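Local coordinates for protein aromatic-ring-hydroxylating dioxygenase beta subunit (Catenulispora acidiphila, PDB 6VW4) that is of unknown function but has an NTF2-like fold and binds a tricyclic benzoisochromene acetic acid in its pocket, a dioxygenase role being only tentative, at residues A9-V14 with T81-D86; E31-T36 with E56-E61; D35-D40 with L132-R137. One frame throughout, in Å; residues are numbered along the deposited sequence.

Interaction 1 of 3, residues A9-V14 with T81-D86; sequences ALYAEV and TMLAID
Y11 reaches from helix 8-26 to the main chain of strand 75-86, where its hydroxyl gives a hydrogen bond to the carbonyl oxygen of L83 (OH to O, 2.6 Å). The bond bends at the acceptor, with a C=O...OH angle of 131°, and the hydroxyl is tilted somewhat out of the carbonyl plane. One water ties the same residues a second time: it donates to Y11 OH at 2.9 Å and accepts from the backbone N of L83. The phenol hydroxyl is thus held by the carbonyl of L83 directly and by its N through the water, and tyrosine suits the place because its flat ring is long enough to span helix and strand while its end can still bond.

With CG anti to the backbone N (chi1 -170°), the Y11 side chain runs out to meet L83 coming from the opposite direction. The isobutyl group of L83 slides beneath the ring: CD2 lies 4.0 Å from the centroid of the Y11 ring and close to its normal, a CH-pi contact over one face. I85 works at the rim instead. Its CG1 takes the crowded position between backbone N and carbonyl carbon, which carries CD1 to the ring edge, 4.0 Å from Y11 CD2. One turn along the helix, V14 points at the strand and sets its CG1 4.0 Å from L83 CD2, so the leucine methyl is shared by the tyrosine face and the valine.

The segments 9-14 and 81-86 run at 127° to each other. L83 and I85 also touch A98 and V96 of strand 96-108, and V14 rests on L132 of strand 132-139. A second subunit adjoins the strand, its Q16 bonding to the carbonyl of I85.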
# COMPACT_ATOMS: atom_id res chain seq x y z
N ALA A 9 -6.09 -0.60 17.45
CA ALA A 9 -4.72 -0.31 17.85
C ALA A 9 -3.80 -1.46 17.47
O ALA A 9 -2.65 -1.25 17.10
CB ALA A 9 -4.62 -0.03 19.35
N LEU A 10 -4.31 -2.69 17.56
CA LEU A 10 -3.54 -3.84 17.11
C LEU A 10 -3.31 -3.78 15.60
O LEU A 10 -2.26 -4.22 15.11
CB LEU A 10 -4.27 -5.12 17.49
CG LEU A 10 -3.56 -6.44 17.17
CD1 LEU A 10 -2.27 -6.62 17.86
CD2 LEU A 10 -4.57 -7.49 17.53
N TYR A 11 -4.27 -3.26 14.85
CA TYR A 11 -4.13 -3.20 13.39
C TYR A 11 -2.93 -2.32 13.02
O TYR A 11 -2.04 -2.74 12.27
CB TYR A 11 -5.44 -2.67 12.79
CG TYR A 11 -5.56 -2.77 11.31
CD1 TYR A 11 -5.13 -1.72 10.50
CD2 TYR A 11 -6.09 -3.89 10.73
CE1 TYR A 11 -5.24 -1.80 9.14
CE2 TYR A 11 -6.21 -3.97 9.37
CZ TYR A 11 -5.77 -2.94 8.58
OH TYR A 11 -5.90 -3.05 7.24
N ALA A 12 -2.86 -1.14 13.61
CA ALA A 12 -1.69 -0.28 13.42
C ALA A 12 -0.40 -0.91 13.94
O ALA A 12 0.68 -0.73 13.35
CB ALA A 12 -1.92 1.08 14.10
N GLU A 13 -0.47 -1.60 15.08
CA GLU A 13 0.73 -2.24 15.61
C GLU A 13 1.25 -3.33 14.65
O GLU A 13 2.47 -3.47 14.48
CB GLU A 13 0.42 -2.84 16.98
CG GLU A 13 1.63 -2.95 17.90
CD GLU A 13 1.37 -3.74 19.18
OE1 GLU A 13 0.21 -3.98 19.57
OE2 GLU A 13 2.38 -4.15 19.79
N VAL A 14 0.36 -4.11 14.03
CA VAL A 14 0.82 -5.11 13.06
C VAL A 14 1.48 -4.44 11.85
O VAL A 14 2.56 -4.86 11.39
CB VAL A 14 -0.32 -6.03 12.62
CG1 VAL A 14 0.17 -6.94 11.44
CG2 VAL A 14 -0.83 -6.86 13.80
N THR A 81 0.07 -4.58 1.29
CA THR A 81 -1.23 -3.89 1.36
C THR A 81 -2.33 -4.88 1.76
O THR A 81 -2.10 -6.09 1.82
CB THR A 81 -1.59 -3.23 0.01
OG1 THR A 81 -1.69 -4.26 -0.99
CG2 THR A 81 -0.58 -2.18 -0.41
N MET A 82 -3.54 -4.36 1.95
CA MET A 82 -4.74 -5.18 2.11
C MET A 82 -4.67 -6.06 3.34
O MET A 82 -4.93 -7.24 3.29
CB MET A 82 -5.03 -5.99 0.84
CG MET A 82 -5.08 -5.01 -0.44
SD MET A 82 -6.21 -3.55 -0.51
CE MET A 82 -7.85 -4.24 -0.40
N LEU A 83 -4.36 -5.45 4.47
CA LEU A 83 -4.21 -6.23 5.69
C LEU A 83 -5.58 -6.48 6.32
O LEU A 83 -6.36 -5.54 6.52
CB LEU A 83 -3.31 -5.53 6.71
CG LEU A 83 -3.23 -6.13 8.15
CD1 LEU A 83 -2.49 -7.46 8.05
CD2 LEU A 83 -2.48 -5.19 9.09
N ALA A 84 -5.90 -7.75 6.63
CA ALA A 84 -7.05 -8.08 7.47
C ALA A 84 -6.58 -8.94 8.64
O ALA A 84 -5.80 -9.87 8.45
CB ALA A 84 -8.14 -8.80 6.66
N ILE A 85 -6.98 -8.60 9.86
CA ILE A 85 -6.54 -9.35 11.04
C ILE A 85 -7.74 -10.08 11.64
O ILE A 85 -8.91 -9.71 11.44
CB ILE A 85 -5.86 -8.46 12.10
CG1 ILE A 85 -6.87 -7.43 12.60
CG2 ILE A 85 -4.59 -7.83 11.58
CD1 ILE A 85 -6.30 -6.53 13.72
N ASP A 86 -7.45 -11.17 12.37
CA ASP A 86 -8.46 -11.96 13.07
C ASP A 86 -7.87 -12.60 14.33
O ASP A 86 -6.68 -12.97 14.37
CB ASP A 86 -9.05 -13.04 12.15
O HOH W 1 -4.47 -2.59 4.80

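Interaction 2 of 3, residues E31-T36 with E56-E61; sequences EEYADT and EAIVRE. With SDN ([(3S)-9-hydroxy-1-methyl-10-oxo-4,10-dihydro-3H-benzo[g]isochromen-3-yl]acetic acid), chain C.
Y33 carries its CG anti to the backbone N (chi1 170°), and I58 places its CG2 branch anti to its own N (chi1 -78° for CG1), so that ring and methyl meet between helices 30-34 and 55-68. The two side chains cross at about a right angle. I58 CG2 comes to the edge of the phenol, near the ring plane, and lies 4.1 Å from Y33 CD2; the beta-branched isoleucine offers a methyl close to its backbone that fits beside the flank of the ring.

The same CG2 also touches A34, whose CB is 3.8 Å away. The CB of A34 points toward helix 55-68, and its lone methyl meets the CG2 methyls of two successive branched residues, with V59 CG2 3.5 Å from A34 CB. A side chain as small as alanine's suits a place where the backbones come this near, the CA atoms of A34 and I58 being 6.2 Å apart. V59 CG2 reaches back along the short helix as well, to the CA of E31 at 3.9 Å.

Beyond the isoleucine, the end of Y33 belongs to the ligand pocket. The SDN hydroxyl O4 donates a hydrogen bond to Y33 OH at 2.8 Å, and R137 lies close by. At the other end of the residue, Y33 O accepts from both the N and the OG1 of T36, the latter at 2.8 Å and in the carbonyl plane.

Helix 8-26 covers Y33 with M22 and L25, L62 of helix 55-68 adds to its packing, and I58 also rests on A52 of strand 52-53.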
# COMPACT_ATOMS: atom_id res chain seq x y z
N GLU A 31 19.77 -10.75 10.08
CA GLU A 31 19.69 -11.18 11.48
C GLU A 31 18.62 -10.40 12.21
O GLU A 31 17.80 -10.97 12.94
CB GLU A 31 21.04 -11.02 12.19
CG GLU A 31 22.12 -11.99 11.71
CD GLU A 31 22.84 -11.51 10.44
OE1 GLU A 31 23.93 -12.06 10.13
OE2 GLU A 31 22.33 -10.60 9.74
N GLU A 32 18.60 -9.08 12.01
CA GLU A 32 17.54 -8.25 12.59
C GLU A 32 16.17 -8.75 12.16
O GLU A 32 15.23 -8.75 12.95
CB GLU A 32 17.68 -6.79 12.14
CG GLU A 32 18.77 -6.00 12.76
CD GLU A 32 18.66 -4.53 12.35
OE1 GLU A 32 17.52 -4.04 12.11
OE2 GLU A 32 19.72 -3.87 12.27
N TYR A 33 16.06 -9.17 10.90
CA TYR A 33 14.79 -9.67 10.41
C TYR A 33 14.42 -10.94 11.14
O TYR A 33 13.27 -11.11 11.55
CB TYR A 33 14.83 -9.91 8.90
CG TYR A 33 13.64 -10.65 8.30
CD1 TYR A 33 12.48 -9.98 8.01
CD2 TYR A 33 13.70 -12.00 8.01
CE1 TYR A 33 11.41 -10.61 7.44
CE2 TYR A 33 12.60 -12.66 7.46
CZ TYR A 33 11.47 -11.92 7.15
OH TYR A 33 10.35 -12.49 6.60
N ALA A 34 15.38 -11.86 11.30
CA ALA A 34 15.07 -13.11 11.99
C ALA A 34 14.71 -12.87 13.45
O ALA A 34 13.92 -13.62 14.01
CB ALA A 34 16.24 -14.10 11.89
N ASP A 35 15.24 -11.82 14.06
CA ASP A 35 14.89 -11.50 15.44
C ASP A 35 13.49 -10.94 15.60
O ASP A 35 13.08 -10.67 16.74
CB ASP A 35 15.86 -10.47 16.04
CG ASP A 35 17.25 -11.06 16.33
OD1 ASP A 35 17.39 -12.30 16.33
OD2 ASP A 35 18.20 -10.27 16.54
N THR A 36 12.76 -10.67 14.52
CA THR A 36 11.36 -10.29 14.67
C THR A 36 10.45 -11.50 14.64
O THR A 36 9.23 -11.37 14.80
CB THR A 36 10.92 -9.29 13.59
OG1 THR A 36 10.83 -9.96 12.33
CG2 THR A 36 11.89 -8.13 13.50
N GLU A 56 18.04 -19.25 13.12
CA GLU A 56 19.27 -19.60 12.40
C GLU A 56 18.94 -20.13 11.01
O GLU A 56 19.64 -19.82 10.03
CB GLU A 56 20.09 -20.63 13.21
N ALA A 57 17.89 -20.94 10.89
CA ALA A 57 17.51 -21.47 9.59
C ALA A 57 17.00 -20.36 8.68
O ALA A 57 17.26 -20.36 7.47
CB ALA A 57 16.47 -22.57 9.77
N ILE A 58 16.30 -19.38 9.26
CA ILE A 58 15.84 -18.22 8.51
C ILE A 58 17.02 -17.44 7.98
O ILE A 58 17.08 -17.11 6.79
CB ILE A 58 14.94 -17.33 9.39
CG1 ILE A 58 13.55 -17.93 9.50
CG2 ILE A 58 14.76 -15.91 8.84
CD1 ILE A 58 12.70 -17.31 10.63
N VAL A 59 17.96 -17.09 8.85
CA VAL A 59 19.10 -16.32 8.36
C VAL A 59 19.90 -17.09 7.30
O VAL A 59 20.43 -16.47 6.36
CB VAL A 59 20.03 -15.89 9.51
CG1 VAL A 59 21.36 -15.37 8.90
CG2 VAL A 59 19.35 -14.87 10.40
N ARG A 60 20.00 -18.41 7.45
CA ARG A 60 20.72 -19.19 6.46
C ARG A 60 19.97 -19.23 5.14
O ARG A 60 20.58 -19.10 4.07
CB ARG A 60 20.97 -20.61 7.00
CG ARG A 60 21.15 -21.82 6.05
CD ARG A 60 21.09 -23.17 6.93
NE ARG A 60 21.34 -22.92 8.37
CZ ARG A 60 20.60 -23.36 9.40
NH1 ARG A 60 19.53 -24.12 9.22
NH2 ARG A 60 20.93 -23.01 10.65
N GLU A 61 18.65 -19.41 5.19
CA GLU A 61 17.92 -19.49 3.93
C GLU A 61 17.90 -18.16 3.18
O GLU A 61 17.76 -18.16 1.96
CB GLU A 61 16.49 -19.95 4.15
CG GLU A 61 15.75 -20.25 2.84
CD GLU A 61 14.82 -21.45 2.93
OE1 GLU A 61 15.32 -22.59 3.04
OE2 GLU A 61 13.57 -21.27 2.89
O4 SDN C . 9.81 -11.97 3.86
C11 SDN C . 8.69 -11.91 3.03
C12 SDN C . 8.73 -12.37 1.71
C13 SDN C . 10.06 -12.94 1.16
O5 SDN C . 11.02 -13.00 1.86
C14 SDN C . 10.11 -13.44 -0.27
C15 SDN C . 11.43 -14.04 -0.82
O3 SDN C . 11.28 -15.02 -1.87
C16 SDN C . 12.80 -13.78 -0.18
C10 SDN C . 7.52 -11.35 3.51
C9 SDN C . 6.38 -11.27 2.69
C8 SDN C . 6.42 -11.73 1.39
C7 SDN C . 7.59 -12.27 0.88
C6 SDN C . 7.63 -12.78 -0.60
C5 SDN C . 8.94 -13.37 -1.11
C4 SDN C . 9.00 -13.87 -2.49
C3 SDN C . 10.21 -14.71 -2.83
C2 SDN C . 10.86 -13.80 -3.86
C1 SDN C . 10.89 -14.18 -5.33
O2 SDN C . 10.33 -15.23 -5.71
O1 SDN C . 11.50 -13.42 -6.13

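Interaction 3 of 3, residues D35-D40 with L132-R137; sequences DTFTPD and LLTASR. With SDN ([(3S)-9-hydroxy-1-methyl-10-oxo-4,10-dihydro-3H-benzo[g]isochromen-3-yl]acetic acid), chain C.
F37 and T134 form a parallel bridge, their CA atoms 4.3 Å apart, with T134 N giving a nearly straight hydrogen bond to T36 O (2.9 Å, 167° at the hydrogen) and T38 N giving one to T134 O.

The bridged pair put their side chains on the same face of the sheet, where they lie side by side. F37 turns its CG anti to the carbonyl carbon (chi1 -78°), and its ring comes down over T134: the threonine CB is 4.0 Å from the F37 ring centroid, close to the normal, in a CH-pi contact, while CG2 lies 3.8 Å from F37 CE2. Threonine suits this place by its two different branches, the methyl meeting the aromatic face and OG1 bonding to H17. R137 approaches the edge of the ring, its CB 4.0 Å from F37 CE2.

A bend at chi3 (-70°) carries the guanidinium of R137 on to the ligand, where SDN C9 lies over one of its faces and NH1 is 3.2 Å from SDN C10. A salt bridge from NH2 to D122 holds the group in place against the ligand.

Farther from the pocket, T38 CG2 meets L133 CB at 3.9 Å. T38 OG1 donates to D40 OD1 on the anti side of the carboxylate and out of its plane, across the corner at 39 and 40.

A135 and S136 both face V123 of strand 111-126, a classic beta bulge at the break in strand 132-139. Strand 41-44 continues the pairing through V42, Q21 of helix 8-26 and I58 of helix 55-68 pack on F37, and R55 bonds to its carbonyl.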
# COMPACT_ATOMS: atom_id res chain seq x y z
N ASP A 35 15.24 -11.82 14.06
CA ASP A 35 14.89 -11.50 15.44
C ASP A 35 13.49 -10.94 15.60
O ASP A 35 13.08 -10.67 16.74
CB ASP A 35 15.86 -10.47 16.04
CG ASP A 35 17.25 -11.06 16.33
OD1 ASP A 35 17.39 -12.30 16.33
OD2 ASP A 35 18.20 -10.27 16.54
N THR A 36 12.76 -10.67 14.52
CA THR A 36 11.36 -10.29 14.67
C THR A 36 10.45 -11.50 14.64
O THR A 36 9.23 -11.37 14.80
CB THR A 36 10.92 -9.29 13.59
OG1 THR A 36 10.83 -9.96 12.33
CG2 THR A 36 11.89 -8.13 13.50
N PHE A 37 11.02 -12.66 14.36
CA PHE A 37 10.30 -13.92 14.49
C PHE A 37 10.48 -14.50 15.90
O PHE A 37 11.43 -14.16 16.60
CB PHE A 37 10.80 -14.93 13.45
CG PHE A 37 10.27 -14.71 12.04
CD1 PHE A 37 10.72 -13.66 11.27
CD2 PHE A 37 9.33 -15.57 11.51
CE1 PHE A 37 10.27 -13.49 9.98
CE2 PHE A 37 8.87 -15.42 10.22
CZ PHE A 37 9.35 -14.38 9.46
N THR A 38 9.57 -15.36 16.31
CA THR A 38 9.79 -16.09 17.54
C THR A 38 10.98 -17.04 17.37
O THR A 38 11.38 -17.33 16.25
CB THR A 38 8.58 -16.90 17.95
OG1 THR A 38 8.27 -17.83 16.92
CG2 THR A 38 7.40 -16.02 18.22
N PRO A 39 11.57 -17.52 18.48
CA PRO A 39 12.75 -18.43 18.35
C PRO A 39 12.47 -19.68 17.55
O PRO A 39 13.39 -20.20 16.89
CB PRO A 39 13.11 -18.75 19.81
CG PRO A 39 12.62 -17.48 20.60
CD PRO A 39 11.33 -17.10 19.88
N ASP A 40 11.22 -20.17 17.57
CA ASP A 40 10.76 -21.31 16.79
C ASP A 40 9.92 -20.89 15.57
O ASP A 40 9.06 -21.65 15.11
CB ASP A 40 9.96 -22.25 17.71
CG ASP A 40 8.80 -21.56 18.39
OD1 ASP A 40 8.79 -20.32 18.36
OD2 ASP A 40 7.88 -22.23 18.93
N LEU A 132 5.42 -7.40 19.68
CA LEU A 132 4.91 -8.43 18.79
C LEU A 132 6.07 -9.21 18.18
O LEU A 132 7.15 -8.66 17.94
CB LEU A 132 4.08 -7.83 17.64
CG LEU A 132 2.66 -7.32 17.93
CD1 LEU A 132 2.11 -6.63 16.66
CD2 LEU A 132 1.76 -8.44 18.39
N LEU A 133 5.84 -10.49 17.93
CA LEU A 133 6.78 -11.27 17.14
C LEU A 133 6.01 -12.17 16.20
O LEU A 133 4.87 -12.54 16.49
CB LEU A 133 7.69 -12.16 18.01
CG LEU A 133 8.64 -11.53 19.04
CD1 LEU A 133 8.89 -12.58 20.15
CD2 LEU A 133 9.90 -11.08 18.38
N THR A 134 6.66 -12.57 15.11
CA THR A 134 6.04 -13.40 14.09
C THR A 134 6.31 -14.87 14.41
O THR A 134 7.46 -15.32 14.39
CB THR A 134 6.57 -13.06 12.68
OG1 THR A 134 6.51 -11.66 12.45
CG2 THR A 134 5.77 -13.75 11.56
N ALA A 135 5.26 -15.59 14.72
CA ALA A 135 5.34 -17.02 14.91
C ALA A 135 5.43 -17.74 13.57
O ALA A 135 6.14 -18.74 13.45
CB ALA A 135 4.11 -17.51 15.66
N SER A 136 4.68 -17.27 12.57
CA SER A 136 4.76 -17.88 11.26
C SER A 136 4.44 -16.88 10.14
O SER A 136 3.68 -15.92 10.32
CB SER A 136 3.83 -19.12 11.15
OG SER A 136 2.51 -18.82 11.55
N ARG A 137 5.05 -17.15 8.99
CA ARG A 137 4.81 -16.44 7.73
C ARG A 137 4.74 -17.47 6.61
O ARG A 137 5.68 -18.22 6.37
CB ARG A 137 5.90 -15.41 7.47
CG ARG A 137 5.89 -14.86 6.05
CD ARG A 137 6.61 -13.54 6.01
NE ARG A 137 5.84 -12.53 6.70
CZ ARG A 137 6.30 -11.33 7.00
NH1 ARG A 137 7.54 -11.00 6.70
NH2 ARG A 137 5.53 -10.46 7.65
O4 SDN C . 9.81 -11.97 3.86
C11 SDN C . 8.69 -11.91 3.03
C12 SDN C . 8.73 -12.37 1.71
C13 SDN C . 10.06 -12.94 1.16
O5 SDN C . 11.02 -13.00 1.86
C14 SDN C . 10.11 -13.44 -0.27
C15 SDN C . 11.43 -14.04 -0.82
O3 SDN C . 11.28 -15.02 -1.87
C16 SDN C . 12.80 -13.78 -0.18
C10 SDN C . 7.52 -11.35 3.51
C9 SDN C . 6.38 -11.27 2.69
C8 SDN C . 6.42 -11.73 1.39
C7 SDN C . 7.59 -12.27 0.88
C6 SDN C . 7.63 -12.78 -0.60
C5 SDN C . 8.94 -13.37 -1.11
C4 SDN C . 9.00 -13.87 -2.49
C3 SDN C . 10.21 -14.71 -2.83
C2 SDN C . 10.86 -13.80 -3.86
C1 SDN C . 10.89 -14.18 -5.33
O2 SDN C . 10.33 -15.23 -5.71
O1 SDN C . 11.50 -13.42 -6.13

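Overall arrangement
Interactions 2 and 3 are neighbours, with centres about 10 Å apart, and share D35 and T36, where the chain passes from helix 30-34 into strand 37-38. Both touch SDN: Y33 and R137 come together at the ligand through a weak hydrogen bond (OH to NH1, 3.2 Å), so the two contacts bring them to the same end of it, at its hydroxyl-bearing ring. Behind them I58 CD1 packs 3.8 Å from F37 CG. Interaction 1 lies across the chain's centre from interaction 2, their centres about 23 Å apart, and the side chain of L83 is about 11 Å from SDN. It joins interaction 3 through L132, whose CG is 3.7 Å from E13 OE2; both reach the same sheet.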